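PDB 1U0M: 1,3,6,8-tetrahydroxynaphthalene synthase from Streptomyces coelicolor, which condenses five malonyl-CoA units into a linear pentaketide and cyclises it to 1,3,6,8-tetrahydroxynaphthalene, a step in melanin and naphthoquinone biosynthesis. Local coordinates for residues Leu102-Cys114 / Met130-Ala142. Residues are numbered along the deposited sequence; the frame is centred on the assembly and turned at random.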
loop_
_atom_site.group_PDB
_atom_site.type_symbol
_atom_site.label_atom_id
_atom_site.label_comp_id
_atom_site.label_asym_id
_atom_site.label_seq_id
_atom_site.Cartn_x
_atom_site.Cartn_y
_atom_site.Cartn_z
ATOM N N LEU A 102 -9.027 3.835 23.280
ATOM C CA LEU A 102 -9.591 5.051 22.725
ATOM C C LEU A 102 -8.800 5.271 21.436
ATOM O O LEU A 102 -7.773 4.618 21.212
ATOM C CB LEU A 102 -9.380 6.217 23.689
ATOM C CG LEU A 102 -8.030 6.148 24.407
ATOM C CD1 LEU A 102 -7.375 7.512 24.442
ATOM C CD2 LEU A 102 -8.233 5.592 25.809
ATOM N N ALA A 103 -9.278 6.171 20.587
ATOM C CA ALA A 103 -8.592 6.454 19.339
ATOM C C ALA A 103 -7.103 6.642 19.606
ATOM O O ALA A 103 -6.251 6.203 18.829
ATOM C CB ALA A 103 -9.169 7.718 18.716
ATOM N N THR A 104 -6.806 7.263 20.741
ATOM C CA THR A 104 -5.440 7.574 21.123
ATOM C C THR A 104 -4.535 6.459 21.639
ATOM O O THR A 104 -3.398 6.719 22.018
ATOM C CB THR A 104 -5.428 8.707 22.154
ATOM O OG1 THR A 104 -6.446 9.659 21.821
ATOM C CG2 THR A 104 -4.078 9.405 22.149
ATOM N N ASP A 105 -5.003 5.223 21.664
ATOM C CA ASP A 105 -4.133 4.162 22.147
ATOM C C ASP A 105 -3.522 3.364 21.005
ATOM O O ASP A 105 -2.773 2.409 21.226
ATOM C CB ASP A 105 -4.899 3.240 23.098
ATOM C CG ASP A 105 -4.880 3.744 24.531
ATOM O OD1 ASP A 105 -4.028 3.269 25.314
ATOM O OD2 ASP A 105 -5.701 4.624 24.867
ATOM N N ILE A 106 -3.836 3.777 19.781
ATOM C CA ILE A 106 -3.340 3.110 18.584
ATOM C C ILE A 106 -2.107 3.830 18.048
ATOM O O ILE A 106 -2.128 5.043 17.837
ATOM C CB ILE A 106 -4.430 3.084 17.485
ATOM C CG1 ILE A 106 -5.733 2.507 18.055
ATOM C CG2 ILE A 106 -3.946 2.270 16.284
ATOM C CD1 ILE A 106 -5.635 1.059 18.503
ATOM N N ASP A 107 -1.034 3.081 17.826
ATOM C CA ASP A 107 0.201 3.668 17.321
ATOM C C ASP A 107 0.298 3.581 15.802
ATOM O O ASP A 107 1.024 4.349 15.180
ATOM C CB ASP A 107 1.423 2.970 17.933
ATOM C CG ASP A 107 1.421 2.998 19.453
ATOM O OD1 ASP A 107 0.787 2.110 20.066
ATOM O OD2 ASP A 107 2.052 3.909 20.039
ATOM N N VAL A 108 -0.432 2.645 15.207
ATOM C CA VAL A 108 -0.382 2.467 13.765
ATOM C C VAL A 108 -1.709 2.013 13.177
ATOM O O VAL A 108 -2.343 1.090 13.692
ATOM C CB VAL A 108 0.690 1.421 13.387
ATOM C CG1 VAL A 108 0.367 0.099 14.057
ATOM C CG2 VAL A 108 0.746 1.235 11.876
ATOM N N ILE A 109 -2.134 2.677 12.106
ATOM C CA ILE A 109 -3.360 2.300 11.416
ATOM C C ILE A 109 -2.952 1.524 10.170
ATOM O O ILE A 109 -2.000 1.889 9.481
ATOM C CB ILE A 109 -4.190 3.513 10.970
ATOM C CG1 ILE A 109 -4.715 4.270 12.188
ATOM C CG2 ILE A 109 -5.345 3.041 10.100
ATOM C CD1 ILE A 109 -5.693 5.382 11.853
ATOM N N ILE A 110 -3.671 0.446 9.894
ATOM C CA ILE A 110 -3.391 -0.379 8.736
ATOM C C ILE A 110 -4.678 -0.454 7.933
ATOM O O ILE A 110 -5.583 -1.229 8.250
ATOM C CB ILE A 110 -2.941 -1.774 9.174
ATOM C CG1 ILE A 110 -1.829 -1.636 10.220
ATOM C CG2 ILE A 110 -2.416 -2.549 7.979
ATOM C CD1 ILE A 110 -1.361 -2.955 10.814
ATOM N N TYR A 111 -4.753 0.368 6.891
ATOM C CA TYR A 111 -5.939 0.442 6.049
ATOM C C TYR A 111 -5.795 -0.349 4.755
ATOM O O TYR A 111 -4.950 -0.024 3.918
ATOM C CB TYR A 111 -6.229 1.909 5.725
ATOM C CG TYR A 111 -7.580 2.163 5.072
ATOM C CD1 TYR A 111 -8.708 2.452 5.843
ATOM C CD2 TYR A 111 -7.724 2.123 3.684
ATOM C CE1 TYR A 111 -9.940 2.702 5.247
ATOM C CE2 TYR A 111 -8.949 2.370 3.084
ATOM C CZ TYR A 111 -10.051 2.661 3.867
ATOM O OH TYR A 111 -11.256 2.933 3.264
ATOM N N VAL A 112 -6.616 -1.385 4.584
ATOM C CA VAL A 112 -6.554 -2.182 3.358
ATOM C C VAL A 112 -7.827 -2.129 2.515
ATOM O O VAL A 112 -8.944 -2.291 3.008
ATOM C CB VAL A 112 -6.208 -3.649 3.652
ATOM C CG1 VAL A 112 -4.869 -3.711 4.352
ATOM C CG2 VAL A 112 -7.291 -4.291 4.495
ATOM N N SER A 113 -7.634 -1.884 1.229
ATOM C CA SER A 113 -8.728 -1.798 0.276
ATOM C C SER A 113 -8.184 -1.856 -1.137
ATOM O O SER A 113 -7.194 -1.201 -1.452
ATOM C CB SER A 113 -9.486 -0.490 0.457
ATOM O OG SER A 113 -10.365 -0.289 -0.634
ATOM N N CYS A 114 -8.825 -2.639 -1.991
ATOM C CA CYS A 114 -8.387 -2.749 -3.381
ATOM C C CYS A 114 -9.541 -2.419 -4.309
ATOM O O CYS A 114 -9.439 -2.557 -5.526
ATOM C CB CYS A 114 -7.888 -4.165 -3.667
ATOM S SG CYS A 114 -9.143 -5.439 -3.541
ATOM N N MET A 130 -11.456 11.110 13.561
ATOM C CA MET A 130 -11.593 10.206 14.693
ATOM C C MET A 130 -10.797 10.680 15.900
ATOM O O MET A 130 -10.810 10.045 16.954
ATOM C CB MET A 130 -11.134 8.807 14.304
ATOM C CG MET A 130 -12.094 7.717 14.696
ATOM S SD MET A 130 -12.787 6.985 13.239
ATOM C CE MET A 130 -14.159 8.026 12.983
ATOM N N GLY A 131 -10.092 11.792 15.738
ATOM C CA GLY A 131 -9.306 12.314 16.834
ATOM C C GLY A 131 -8.149 11.415 17.217
ATOM O O GLY A 131 -7.747 11.382 18.373
ATOM N N PHE A 132 -7.608 10.677 16.255
ATOM C CA PHE A 132 -6.477 9.804 16.538
ATOM C C PHE A 132 -5.226 10.611 16.892
ATOM O O PHE A 132 -5.195 11.837 16.769
ATOM C CB PHE A 132 -6.174 8.921 15.326
ATOM C CG PHE A 132 -6.977 7.658 15.277
ATOM C CD1 PHE A 132 -6.532 6.506 15.920
ATOM C CD2 PHE A 132 -8.182 7.615 14.589
ATOM C CE1 PHE A 132 -7.273 5.334 15.877
ATOM C CE2 PHE A 132 -8.931 6.449 14.540
ATOM C CZ PHE A 132 -8.474 5.305 15.186
ATOM N N ASP A 133 -4.197 9.895 17.328
ATOM C CA ASP A 133 -2.918 10.490 17.691
ATOM C C ASP A 133 -2.343 11.177 16.451
ATOM O O ASP A 133 -2.216 10.550 15.395
ATOM C CB ASP A 133 -1.939 9.395 18.140
ATOM C CG ASP A 133 -2.640 8.163 18.722
ATOM O OD1 ASP A 133 -3.640 7.691 18.128
ATOM O OD2 ASP A 133 -2.170 7.657 19.768
ATOM N N SER A 134 -1.983 12.450 16.574
ATOM C CA SER A 134 -1.416 13.190 15.448
ATOM C C SER A 134 -0.073 12.572 15.032
ATOM O O SER A 134 0.591 13.058 14.117
ATOM C CB SER A 134 -1.228 14.657 15.839
ATOM O OG SER A 134 -1.158 15.491 14.699
ATOM N N THR A 135 0.296 11.480 15.700
ATOM C CA THR A 135 1.548 10.770 15.450
ATOM C C THR A 135 1.335 9.351 14.946
ATOM O O THR A 135 2.300 8.640 14.669
ATOM C CB THR A 135 2.404 10.684 16.740
ATOM O OG1 THR A 135 1.634 10.083 17.792
ATOM C CG2 THR A 135 2.836 12.059 17.176
ATOM N N THR A 136 0.075 8.939 14.834
ATOM C CA THR A 136 -0.263 7.591 14.372
ATOM C C THR A 136 0.339 7.322 13.001
ATOM O O THR A 136 0.220 8.139 12.098
ATOM C CB THR A 136 -1.785 7.395 14.256
ATOM O OG1 THR A 136 -2.440 8.060 15.338
ATOM C CG2 THR A 136 -2.130 5.912 14.295
ATOM N N ARG A 137 0.984 6.173 12.855
ATOM C CA ARG A 137 1.592 5.822 11.584
ATOM C C ARG A 137 0.512 5.263 10.680
ATOM O O ARG A 137 -0.361 4.523 11.130
ATOM C CB ARG A 137 2.681 4.763 11.759
ATOM C CG ARG A 137 3.183 4.562 13.168
ATOM C CD ARG A 137 3.856 5.785 13.747
ATOM N NE ARG A 137 4.314 5.499 15.105
ATOM C CZ ARG A 137 5.212 4.561 15.400
ATOM N NH1 ARG A 137 5.749 3.830 14.432
ATOM N NH2 ARG A 137 5.561 4.342 16.661
ATOM N N GLN A 138 0.572 5.626 9.404
ATOM C CA GLN A 138 -0.397 5.146 8.429
ATOM C C GLN A 138 0.261 4.070 7.564
ATOM O O GLN A 138 1.390 4.236 7.104
ATOM C CB GLN A 138 -0.859 6.306 7.545
ATOM C CG GLN A 138 -1.328 7.516 8.322
ATOM C CD GLN A 138 -1.135 8.798 7.553
ATOM O OE1 GLN A 138 -1.910 9.127 6.658
ATOM N NE2 GLN A 138 -0.076 9.528 7.889
ATOM N N ILE A 139 -0.430 2.956 7.369
ATOM C CA ILE A 139 0.098 1.894 6.525
ATOM C C ILE A 139 -1.003 1.437 5.580
ATOM O O ILE A 139 -1.703 0.456 5.842
ATOM C CB ILE A 139 0.606 0.692 7.340
ATOM C CG1 ILE A 139 1.755 1.137 8.245
ATOM C CG2 ILE A 139 1.125 -0.391 6.402
ATOM C CD1 ILE A 139 2.449 -0.001 8.957
ATOM N N PRO A 140 -1.188 2.175 4.474
ATOM C CA PRO A 140 -2.210 1.839 3.485
ATOM C C PRO A 140 -1.698 0.843 2.450
ATOM O O PRO A 140 -0.658 1.052 1.840
ATOM C CB PRO A 140 -2.542 3.194 2.877
ATOM C CG PRO A 140 -1.216 3.876 2.882
ATOM C CD PRO A 140 -0.653 3.532 4.234
ATOM N N ILE A 141 -2.420 -0.251 2.272
ATOM C CA ILE A 141 -2.038 -1.245 1.280
ATOM C C ILE A 141 -3.226 -1.520 0.360
ATOM O O ILE A 141 -4.241 -2.076 0.782
ATOM C CB ILE A 141 -1.603 -2.552 1.940
ATOM C CG1 ILE A 141 -0.482 -2.265 2.942
ATOM C CG2 ILE A 141 -1.132 -3.535 0.870
ATOM C CD1 ILE A 141 0.060 -3.499 3.633
ATOM N N ALA A 142 -3.101 -1.122 -0.901
ATOM C CA ALA A 142 -4.186 -1.324 -1.851
ATOM C C ALA A 142 -3.919 -2.434 -2.860
ATOM O O ALA A 142 -4.809 -2.808 -3.600
ATOM C CB ALA A 142 -4.473 -0.023 -2.594
#
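The ring of Phe132 is the bump and Ala103 and Ile109 are the walls of its hollow. Ala103 CB sits over the centre of one ring face, 4.0 Å from the centroid, and Ile109 CD1 over the centre of the other, 4.1 Å from it, making two CH-pi contacts; Ile106 meets the ring edge through CB and CG1. With chi1 -86° Phe132 CG lies anti to its own carbonyl carbon, which carries the ring in between Ala103 and Ile109. With an alanine in place of the ring, the slot between Ala103 and Ile109 would probably be left unfilled, and both methyl groups would lose their CH-pi partner. Beside this slot the acid group of Asp133 reaches into the short 3-10 turn 103-105, with Asp133 OD2 2.7 Å from Thr104 O. Thr136 CG2 then fills the notch beside Ile109, 3.7 Å from its CG1, while Thr136 OG1 turns back to hydrogen-bond Asp133 O on a lone pair.

From there the two segments run on as neighbouring parallel strands. Ile109 bonds the partner strand twice: its N reaches Arg137 O at 2.7 Å and its O receives Ile139 N. Arg137 N gives Asp107 O an almost straight bond (175°), and Ile141 N continues the ladder to Tyr111 O. On the face carrying Val108 and Ile139, Val108 CG2 packs 3.6 Å from Ile139 CD1.

The pair belongs to a right-handed beta-alpha-beta unit of the thiolase fold, with helix 122-129 as its crossover. That helix covers Ile109, Tyr111 and Gln138, whereas helix 148-162 packs against Val108, Ile110 and Arg137. Strand 167-175 flanks 108-112 on its other edge, leaving 137-141 outermost within the chain, and helix 73-99 backs Phe132 through Ile92.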